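Local coordinates for putative uncharacterized protein PH0734 (Pyrococcus horikoshii, PDB 3D79) that is of unknown function but carries a PUA domain and probably binds RNA, at residues I12-I25 with M40-F52. Residues are numbered along the deposited sequence; the frame is centred on the assembly and turned at random.
Sequences IKHPLSKKDVKEII and MLNKKDEVKVAEF
Leu16 links the two halves of this contact, strand pairing on one side and helix packing on the other. Its backbone N donates to Val47 O (2.9 Å) almost straight, 172° at the hydrogen. Along the side chain, CB lies 3.5 Å from that same Val47 O, CD2 reaches Val47 CG1 (3.7 Å), and CD1 turns to Val49 CB (4.0 Å), the Leu16 and Val49 side chains crossing at about a right angle. Before it, His14 and Val49 form an antiparallel hydrogen-bonded pair: Val49 N meets His14 O at 2.7 Å, and His14 N returns a bond to Val49 O. A water between Ile12 O and Glu51 N continues the link. In helix 18-32, Val21 holds CG2 anti to its carbonyl carbon, which sets that methyl 3.7 Å from Val47 CG2. One turn along the helix, Ile24 CG2 and Ile25 CG1 both meet Leu41 CD2, the first at a tight 3.4 Å. Beside the strand pair, the aliphatic chains of Lys13 and Lys48 cross at a slant, Lys13 CE 4.0 Å from Lys48 CD, and Lys48 NZ finds Asp63 in a salt bridge. Backbone bonds thus fix strand 14-15 at the sheet edge, while mainly apolar contacts seat the helix against Val47, Leu41 and the Asn42-Lys43 backbone.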
ATOM      1  N   ILE A  12     -18.582  13.545  -0.182  1.00 35.99           N
ATOM      2  CA  ILE A  12     -19.553  12.939   0.780  1.00 35.97           C
ATOM      3  C   ILE A  12     -19.303  11.445   0.997  1.00 35.57           C
ATOM      4  O   ILE A  12     -18.955  10.717   0.062  1.00 35.55           O
ATOM      5  CB  ILE A  12     -21.051  13.187   0.381  1.00 36.21           C
ATOM      6  CG1 ILE A  12     -21.364  12.720  -1.059  1.00 36.63           C
ATOM      7  CG2 ILE A  12     -21.462  14.648   0.672  1.00 36.80           C
ATOM      8  CD1 ILE A  12     -20.922  13.666  -2.194  1.00 37.69           C
ATOM      9  N   LYS A  13     -19.493  10.999   2.236  1.00 34.91           N
ATOM     10  CA  LYS A  13     -19.253   9.607   2.600  1.00 34.25           C
ATOM     11  C   LYS A  13     -20.523   8.761   2.505  1.00 33.49           C
ATOM     12  O   LYS A  13     -21.547   9.090   3.109  1.00 33.85           O
ATOM     13  CB  LYS A  13     -18.648   9.515   4.003  1.00 34.50           C
ATOM     14  CG  LYS A  13     -17.262  10.141   4.128  1.00 35.32           C
ATOM     15  CD  LYS A  13     -16.570   9.735   5.425  1.00 36.96           C
ATOM     16  CE  LYS A  13     -17.212  10.366   6.656  1.00 38.55           C
ATOM     17  NZ  LYS A  13     -17.113  11.854   6.655  1.00 38.99           N
ATOM     18  N   HIS A  14     -20.442   7.680   1.732  1.00 32.26           N
ATOM     19  CA  HIS A  14     -21.550   6.747   1.548  1.00 31.06           C
ATOM     20  C   HIS A  14     -21.222   5.429   2.242  1.00 29.74           C
ATOM     21  O   HIS A  14     -20.076   4.982   2.187  1.00 29.50           O
ATOM     22  CB  HIS A  14     -21.787   6.495   0.059  1.00 31.38           C
ATOM     23  CG  HIS A  14     -22.199   7.716  -0.704  1.00 32.63           C
ATOM     24  ND1 HIS A  14     -23.495   8.187  -0.710  1.00 33.81           N
ATOM     25  CD2 HIS A  14     -21.488   8.561  -1.488  1.00 33.48           C
ATOM     26  CE1 HIS A  14     -23.564   9.268  -1.467  1.00 33.84           C
ATOM     27  NE2 HIS A  14     -22.360   9.516  -1.953  1.00 34.00           N
ATOM     28  N   PRO A  15     -22.221   4.795   2.888  1.00 28.38           N
ATOM     29  CA  PRO A  15     -21.944   3.535   3.578  1.00 27.16           C
ATOM     30  C   PRO A  15     -21.567   2.410   2.616  1.00 25.89           C
ATOM     31  O   PRO A  15     -22.134   2.305   1.525  1.00 25.66           O
ATOM     32  CB  PRO A  15     -23.272   3.218   4.280  1.00 27.47           C
ATOM     33  CG  PRO A  15     -24.304   3.937   3.488  1.00 27.96           C
ATOM     34  CD  PRO A  15     -23.634   5.198   3.026  1.00 28.40           C
ATOM     35  N   LEU A  16     -20.605   1.587   3.022  1.00 24.16           N
ATOM     36  CA  LEU A  16     -20.226   0.425   2.238  1.00 22.92           C
ATOM     37  C   LEU A  16     -21.072  -0.762   2.668  1.00 21.78           C
ATOM     38  O   LEU A  16     -21.271  -0.982   3.867  1.00 21.38           O
ATOM     39  CB  LEU A  16     -18.742   0.106   2.435  1.00 23.19           C
ATOM     40  CG  LEU A  16     -18.014  -0.494   1.236  1.00 24.22           C
ATOM     41  CD1 LEU A  16     -17.646   0.608   0.255  1.00 25.36           C
ATOM     42  CD2 LEU A  16     -16.772  -1.233   1.692  1.00 25.14           C
ATOM     43  N   SER A  17     -21.559  -1.524   1.689  1.00 20.55           N
ATOM     44  CA  SER A  17     -22.365  -2.718   1.953  1.00 19.49           C
ATOM     45  C   SER A  17     -21.550  -3.806   2.647  1.00 18.58           C
ATOM     46  O   SER A  17     -20.327  -3.861   2.512  1.00 17.95           O
ATOM     47  CB  SER A  17     -22.957  -3.272   0.650  1.00 19.84           C
ATOM     48  OG  SER A  17     -21.955  -3.882  -0.145  1.00 20.21           O
ATOM     49  N   LYS A  18     -22.244  -4.667   3.388  1.00 17.77           N
ATOM     50  CA  LYS A  18     -21.642  -5.831   4.038  1.00 17.15           C
ATOM     51  C   LYS A  18     -20.910  -6.730   3.034  1.00 17.54           C
ATOM     52  O   LYS A  18     -19.824  -7.231   3.321  1.00 17.08           O
ATOM     53  CB  LYS A  18     -22.724  -6.618   4.776  1.00 17.04           C
ATOM     54  CG  LYS A  18     -22.296  -7.965   5.336  1.00 16.21           C
ATOM     55  CD  LYS A  18     -23.298  -8.488   6.358  1.00 15.74           C
ATOM     56  CE  LYS A  18     -24.711  -8.530   5.815  1.00 14.03           C
ATOM     57  NZ  LYS A  18     -25.688  -8.879   6.899  1.00 13.47           N
ATOM     58  N   LYS A  19     -21.518  -6.932   1.865  1.00 17.95           N
ATOM     59  CA  LYS A  19     -20.887  -7.704   0.796  1.00 18.57           C
ATOM     60  C   LYS A  19     -19.532  -7.094   0.416  1.00 18.16           C
ATOM     61  O   LYS A  19     -18.528  -7.808   0.301  1.00 18.33           O
ATOM     62  CB  LYS A  19     -21.822  -7.784  -0.418  1.00 19.28           C
ATOM     63  CG  LYS A  19     -21.224  -8.465  -1.649  1.00 22.01           C
ATOM     64  CD  LYS A  19     -22.105  -8.213  -2.872  1.00 25.17           C
ATOM     65  CE  LYS A  19     -21.416  -8.656  -4.157  1.00 27.82           C
ATOM     66  NZ  LYS A  19     -21.283 -10.139  -4.245  1.00 30.19           N
ATOM     67  N   ASP A  20     -19.502  -5.774   0.247  1.00 17.84           N
ATOM     68  CA  ASP A  20     -18.262  -5.082  -0.091  1.00 18.20           C
ATOM     69  C   ASP A  20     -17.230  -5.137   1.036  1.00 17.52           C
ATOM     70  O   ASP A  20     -16.042  -5.327   0.778  1.00 17.41           O
ATOM     71  CB  ASP A  20     -18.536  -3.645  -0.532  1.00 18.73           C
ATOM     72  CG  ASP A  20     -19.201  -3.566  -1.908  1.00 21.46           C
ATOM     73  OD1 ASP A  20     -19.447  -4.619  -2.531  1.00 23.75           O
ATOM     74  OD2 ASP A  20     -19.470  -2.434  -2.366  1.00 24.87           O
ATOM     75  N   VAL A  21     -17.687  -4.993   2.282  1.00 16.89           N
ATOM     76  CA  VAL A  21     -16.795  -5.107   3.443  1.00 16.13           C
ATOM     77  C   VAL A  21     -16.116  -6.481   3.460  1.00 15.92           C
ATOM     78  O   VAL A  21     -14.900  -6.586   3.635  1.00 15.48           O
ATOM     79  CB  VAL A  21     -17.547  -4.839   4.781  1.00 15.97           C
ATOM     80  CG1 VAL A  21     -16.660  -5.146   5.984  1.00 16.25           C
ATOM     81  CG2 VAL A  21     -18.041  -3.396   4.837  1.00 16.38           C
ATOM     82  N   LYS A  22     -16.904  -7.531   3.253  1.00 15.97           N
ATOM     83  CA  LYS A  22     -16.373  -8.886   3.258  1.00 16.05           C
ATOM     84  C   LYS A  22     -15.357  -9.100   2.138  1.00 16.34           C
ATOM     85  O   LYS A  22     -14.352  -9.783   2.332  1.00 16.08           O
ATOM     86  CB  LYS A  22     -17.504  -9.907   3.192  1.00 16.12           C
ATOM     87  CG  LYS A  22     -18.295  -9.983   4.488  1.00 16.77           C
ATOM     88  CD  LYS A  22     -19.380 -11.040   4.418  1.00 17.78           C
ATOM     89  CE  LYS A  22     -20.135 -11.131   5.742  1.00 19.20           C
ATOM     90  NZ  LYS A  22     -21.215 -12.163   5.652  1.00 20.16           N
ATOM     91  N   GLU A  23     -15.612  -8.504   0.977  1.00 16.62           N
ATOM     92  CA  GLU A  23     -14.675  -8.624  -0.141  1.00 17.40           C
ATOM     93  C   GLU A  23     -13.356  -7.897   0.143  1.00 16.72           C
ATOM     94  O   GLU A  23     -12.293  -8.382  -0.245  1.00 16.78           O
ATOM     95  CB  GLU A  23     -15.312  -8.163  -1.460  1.00 18.21           C
ATOM     96  CG  GLU A  23     -14.472  -8.419  -2.736  1.00 21.89           C
ATOM     97  CD  GLU A  23     -13.841  -9.816  -2.837  1.00 25.60           C
ATOM     98  OE1 GLU A  23     -14.496 -10.846  -2.522  1.00 27.02           O
ATOM     99  OE2 GLU A  23     -12.674  -9.883  -3.278  1.00 26.54           O
ATOM    100  N   ILE A  24     -13.416  -6.756   0.828  1.00 16.00           N
ATOM    101  CA  ILE A  24     -12.190  -6.059   1.234  1.00 15.57           C
ATOM    102  C   ILE A  24     -11.391  -6.944   2.191  1.00 15.24           C
ATOM    103  O   ILE A  24     -10.188  -7.128   2.019  1.00 14.77           O
ATOM    104  CB  ILE A  24     -12.468  -4.653   1.839  1.00 15.74           C
ATOM    105  CG1 ILE A  24     -13.029  -3.711   0.765  1.00 16.12           C
ATOM    106  CG2 ILE A  24     -11.185  -4.069   2.460  1.00 16.72           C
ATOM    107  CD1 ILE A  24     -13.498  -2.354   1.292  1.00 15.39           C
ATOM    108  N   ILE A  25     -12.068  -7.521   3.184  1.00 14.85           N
ATOM    109  CA  ILE A  25     -11.414  -8.436   4.118  1.00 14.67           C
ATOM    110  C   ILE A  25     -10.735  -9.593   3.377  1.00 14.69           C
ATOM    111  O   ILE A  25      -9.587  -9.941   3.671  1.00 14.29           O
ATOM    112  CB  ILE A  25     -12.408  -8.969   5.168  1.00 14.77           C
ATOM    113  CG1 ILE A  25     -12.859  -7.825   6.079  1.00 15.03           C
ATOM    114  CG2 ILE A  25     -11.787 -10.110   5.987  1.00 15.69           C
ATOM    115  CD1 ILE A  25     -14.051  -8.183   6.966  1.00 15.59           C
ATOM    116  N   MET A  40      -6.661  -4.458  10.375  1.00 21.14           N
ATOM    117  CA  MET A  40      -7.035  -3.377   9.461  1.00 19.83           C
ATOM    118  C   MET A  40      -8.543  -3.228   9.306  1.00 19.23           C
ATOM    119  O   MET A  40      -9.040  -2.118   9.132  1.00 19.18           O
ATOM    120  CB  MET A  40      -6.433  -3.597   8.078  1.00 19.88           C
ATOM    121  CG  MET A  40      -4.929  -3.457   8.010  1.00 20.06           C
ATOM    122  SD  MET A  40      -4.399  -3.980   6.376  1.00 20.44           S
ATOM    123  CE  MET A  40      -2.645  -3.611   6.451  1.00 20.07           C
ATOM    124  N   LEU A  41      -9.259  -4.348   9.342  1.00 18.00           N
ATOM    125  CA  LEU A  41     -10.705  -4.357   9.107  1.00 17.77           C
ATOM    126  C   LEU A  41     -11.348  -5.649   9.600  1.00 17.58           C
ATOM    127  O   LEU A  41     -10.865  -6.747   9.317  1.00 17.61           O
ATOM    128  CB  LEU A  41     -10.995  -4.185   7.607  1.00 17.46           C
ATOM    129  CG  LEU A  41     -12.445  -4.266   7.110  1.00 17.29           C
ATOM    130  CD1 LEU A  41     -13.294  -3.153   7.684  1.00 17.12           C
ATOM    131  CD2 LEU A  41     -12.509  -4.241   5.587  1.00 17.74           C
ATOM    132  N   ASN A  42     -12.454  -5.518  10.323  1.00 17.76           N
ATOM    133  CA  ASN A  42     -13.259  -6.686  10.658  1.00 17.81           C
ATOM    134  C   ASN A  42     -14.683  -6.515  10.164  1.00 17.16           C
ATOM    135  O   ASN A  42     -15.117  -5.391   9.879  1.00 17.12           O
ATOM    136  CB  ASN A  42     -13.202  -7.004  12.156  1.00 18.87           C
ATOM    137  CG  ASN A  42     -13.894  -5.972  12.997  1.00 20.66           C
ATOM    138  OD1 ASN A  42     -15.128  -5.944  13.082  1.00 23.42           O
ATOM    139  ND2 ASN A  42     -13.108  -5.123  13.657  1.00 23.91           N
ATOM    140  N   LYS A  43     -15.406  -7.626  10.067  1.00 16.76           N
ATOM    141  CA  LYS A  43     -16.717  -7.637   9.404  1.00 16.73           C
ATOM    142  C   LYS A  43     -17.805  -6.850  10.132  1.00 16.53           C
ATOM    143  O   LYS A  43     -18.917  -6.715   9.626  1.00 16.38           O
ATOM    144  CB  LYS A  43     -17.181  -9.072   9.138  1.00 16.66           C
ATOM    145  CG  LYS A  43     -17.614  -9.830  10.384  1.00 17.78           C
ATOM    146  CD  LYS A  43     -17.980 -11.261  10.051  1.00 19.16           C
ATOM    147  CE  LYS A  43     -18.599 -11.942  11.263  1.00 20.20           C
ATOM    148  NZ  LYS A  43     -18.714 -13.405  11.065  1.00 22.20           N
ATOM    149  N   LYS A  44     -17.484  -6.342  11.321  1.00 16.61           N
ATOM    150  CA  LYS A  44     -18.451  -5.569  12.100  1.00 17.11           C
ATOM    151  C   LYS A  44     -18.186  -4.062  12.078  1.00 17.11           C
ATOM    152  O   LYS A  44     -18.981  -3.291  12.611  1.00 17.24           O
ATOM    153  CB  LYS A  44     -18.518  -6.087  13.553  1.00 16.74           C
ATOM    154  CG  LYS A  44     -18.747  -7.595  13.640  1.00 17.51           C
ATOM    155  CD  LYS A  44     -19.044  -8.096  15.047  1.00 18.40           C
ATOM    156  CE  LYS A  44     -19.009  -9.621  15.062  1.00 20.94           C
ATOM    157  NZ  LYS A  44     -19.356 -10.245  16.374  1.00 22.78           N
ATOM    158  N   ASP A  45     -17.086  -3.645  11.442  1.00 17.26           N
ATOM    159  CA  ASP A  45     -16.698  -2.228  11.408  1.00 17.70           C
ATOM    160  C   ASP A  45     -17.640  -1.381  10.556  1.00 17.79           C
ATOM    161  O   ASP A  45     -18.201  -1.867   9.575  1.00 17.72           O
ATOM    162  CB  ASP A  45     -15.265  -2.061  10.883  1.00 17.60           C
ATOM    163  CG  ASP A  45     -14.204  -2.517  11.877  1.00 18.65           C
ATOM    164  OD1 ASP A  45     -14.432  -2.450  13.105  1.00 19.58           O
ATOM    165  OD2 ASP A  45     -13.119  -2.933  11.424  1.00 19.27           O
ATOM    166  N   GLU A  46     -17.806  -0.114  10.931  1.00 18.12           N
ATOM    167  CA  GLU A  46     -18.548   0.825  10.102  1.00 18.78           C
ATOM    168  C   GLU A  46     -17.632   1.313   8.989  1.00 18.61           C
ATOM    169  O   GLU A  46     -16.643   2.000   9.249  1.00 18.90           O
ATOM    170  CB  GLU A  46     -19.075   2.012  10.912  1.00 19.16           C
ATOM    171  CG  GLU A  46     -20.041   2.882  10.105  1.00 22.50           C
ATOM    172  CD  GLU A  46     -20.822   3.867  10.954  1.00 26.41           C
ATOM    173  OE1 GLU A  46     -20.260   4.406  11.928  1.00 29.39           O
ATOM    174  OE2 GLU A  46     -22.007   4.106  10.637  1.00 30.18           O
ATOM    175  N   VAL A  47     -17.968   0.951   7.755  1.00 18.39           N
ATOM    176  CA  VAL A  47     -17.127   1.264   6.607  1.00 18.19           C
ATOM    177  C   VAL A  47     -17.856   2.224   5.677  1.00 18.78           C
ATOM    178  O   VAL A  47     -19.038   2.042   5.381  1.00 18.67           O
ATOM    179  CB  VAL A  47     -16.676  -0.012   5.861  1.00 18.33           C
ATOM    180  CG1 VAL A  47     -15.648   0.322   4.799  1.00 17.42           C
ATOM    181  CG2 VAL A  47     -16.084  -1.009   6.843  1.00 17.29           C
ATOM    182  N   LYS A  48     -17.142   3.258   5.245  1.00 19.18           N
ATOM    183  CA  LYS A  48     -17.707   4.292   4.394  1.00 20.10           C
ATOM    184  C   LYS A  48     -16.786   4.524   3.208  1.00 20.38           C
ATOM    185  O   LYS A  48     -15.600   4.195   3.258  1.00 20.05           O
ATOM    186  CB  LYS A  48     -17.896   5.590   5.188  1.00 20.36           C
ATOM    187  CG  LYS A  48     -18.991   5.529   6.249  1.00 21.96           C
ATOM    188  CD  LYS A  48     -18.970   6.774   7.113  1.00 25.05           C
ATOM    189  CE  LYS A  48     -19.775   6.583   8.389  1.00 27.06           C
ATOM    190  NZ  LYS A  48     -19.491   7.676   9.360  1.00 28.30           N
ATOM    191  N   VAL A  49     -17.333   5.080   2.135  1.00 20.93           N
ATOM    192  CA  VAL A  49     -16.517   5.407   0.968  1.00 21.24           C
ATOM    193  C   VAL A  49     -16.677   6.877   0.600  1.00 21.37           C
ATOM    194  O   VAL A  49     -17.797   7.400   0.567  1.00 21.66           O
ATOM    195  CB  VAL A  49     -16.813   4.474  -0.241  1.00 21.57           C
ATOM    196  CG1 VAL A  49     -18.294   4.494  -0.612  1.00 22.07           C
ATOM    197  CG2 VAL A  49     -15.933   4.831  -1.442  1.00 21.88           C
ATOM    198  N   ALA A  50     -15.545   7.531   0.354  1.00 21.14           N
ATOM    199  CA  ALA A  50     -15.511   8.909  -0.125  1.00 21.43           C
ATOM    200  C   ALA A  50     -14.803   8.962  -1.470  1.00 21.48           C
ATOM    201  O   ALA A  50     -13.891   8.180  -1.734  1.00 21.45           O
ATOM    202  CB  ALA A  50     -14.809   9.803   0.875  1.00 21.22           C
ATOM    203  N   GLU A  51     -15.234   9.878  -2.330  1.00 21.71           N
ATOM    204  CA  GLU A  51     -14.593  10.038  -3.625  1.00 22.10           C
ATOM    205  C   GLU A  51     -13.383  10.950  -3.505  1.00 21.97           C
ATOM    206  O   GLU A  51     -13.465  12.025  -2.909  1.00 22.28           O
ATOM    207  CB  GLU A  51     -15.577  10.597  -4.660  1.00 22.02           C
ATOM    208  CG  GLU A  51     -14.979  10.741  -6.053  1.00 22.55           C
ATOM    209  CD  GLU A  51     -15.969  11.266  -7.072  1.00 23.05           C
ATOM    210  OE1 GLU A  51     -16.896  10.519  -7.443  1.00 24.58           O
ATOM    211  OE2 GLU A  51     -15.809  12.425  -7.510  1.00 25.69           O
ATOM    212  N   PHE A  52     -12.255  10.508  -4.057  1.00 21.93           N
ATOM    213  CA  PHE A  52     -11.123  11.402  -4.254  1.00 21.90           C
ATOM    214  C   PHE A  52     -11.198  12.000  -5.660  1.00 22.07           C
ATOM    215  O   PHE A  52     -11.184  13.217  -5.820  1.00 22.18           O
ATOM    216  CB  PHE A  52      -9.783  10.693  -4.043  1.00 21.69           C
ATOM    217  CG  PHE A  52      -8.599  11.552  -4.387  1.00 21.10           C
ATOM    218  CD1 PHE A  52      -8.154  12.530  -3.501  1.00 21.07           C
ATOM    219  CD2 PHE A  52      -7.946  11.403  -5.609  1.00 21.59           C
ATOM    220  CE1 PHE A  52      -7.071  13.341  -3.822  1.00 20.97           C
ATOM    221  CE2 PHE A  52      -6.869  12.214  -5.941  1.00 21.39           C
ATOM    222  CZ  PHE A  52      -6.429  13.178  -5.044  1.00 20.92           C
TER
HETATM  223  O   HOH W   1     -18.265  10.501  -2.433  1.00 36.93           O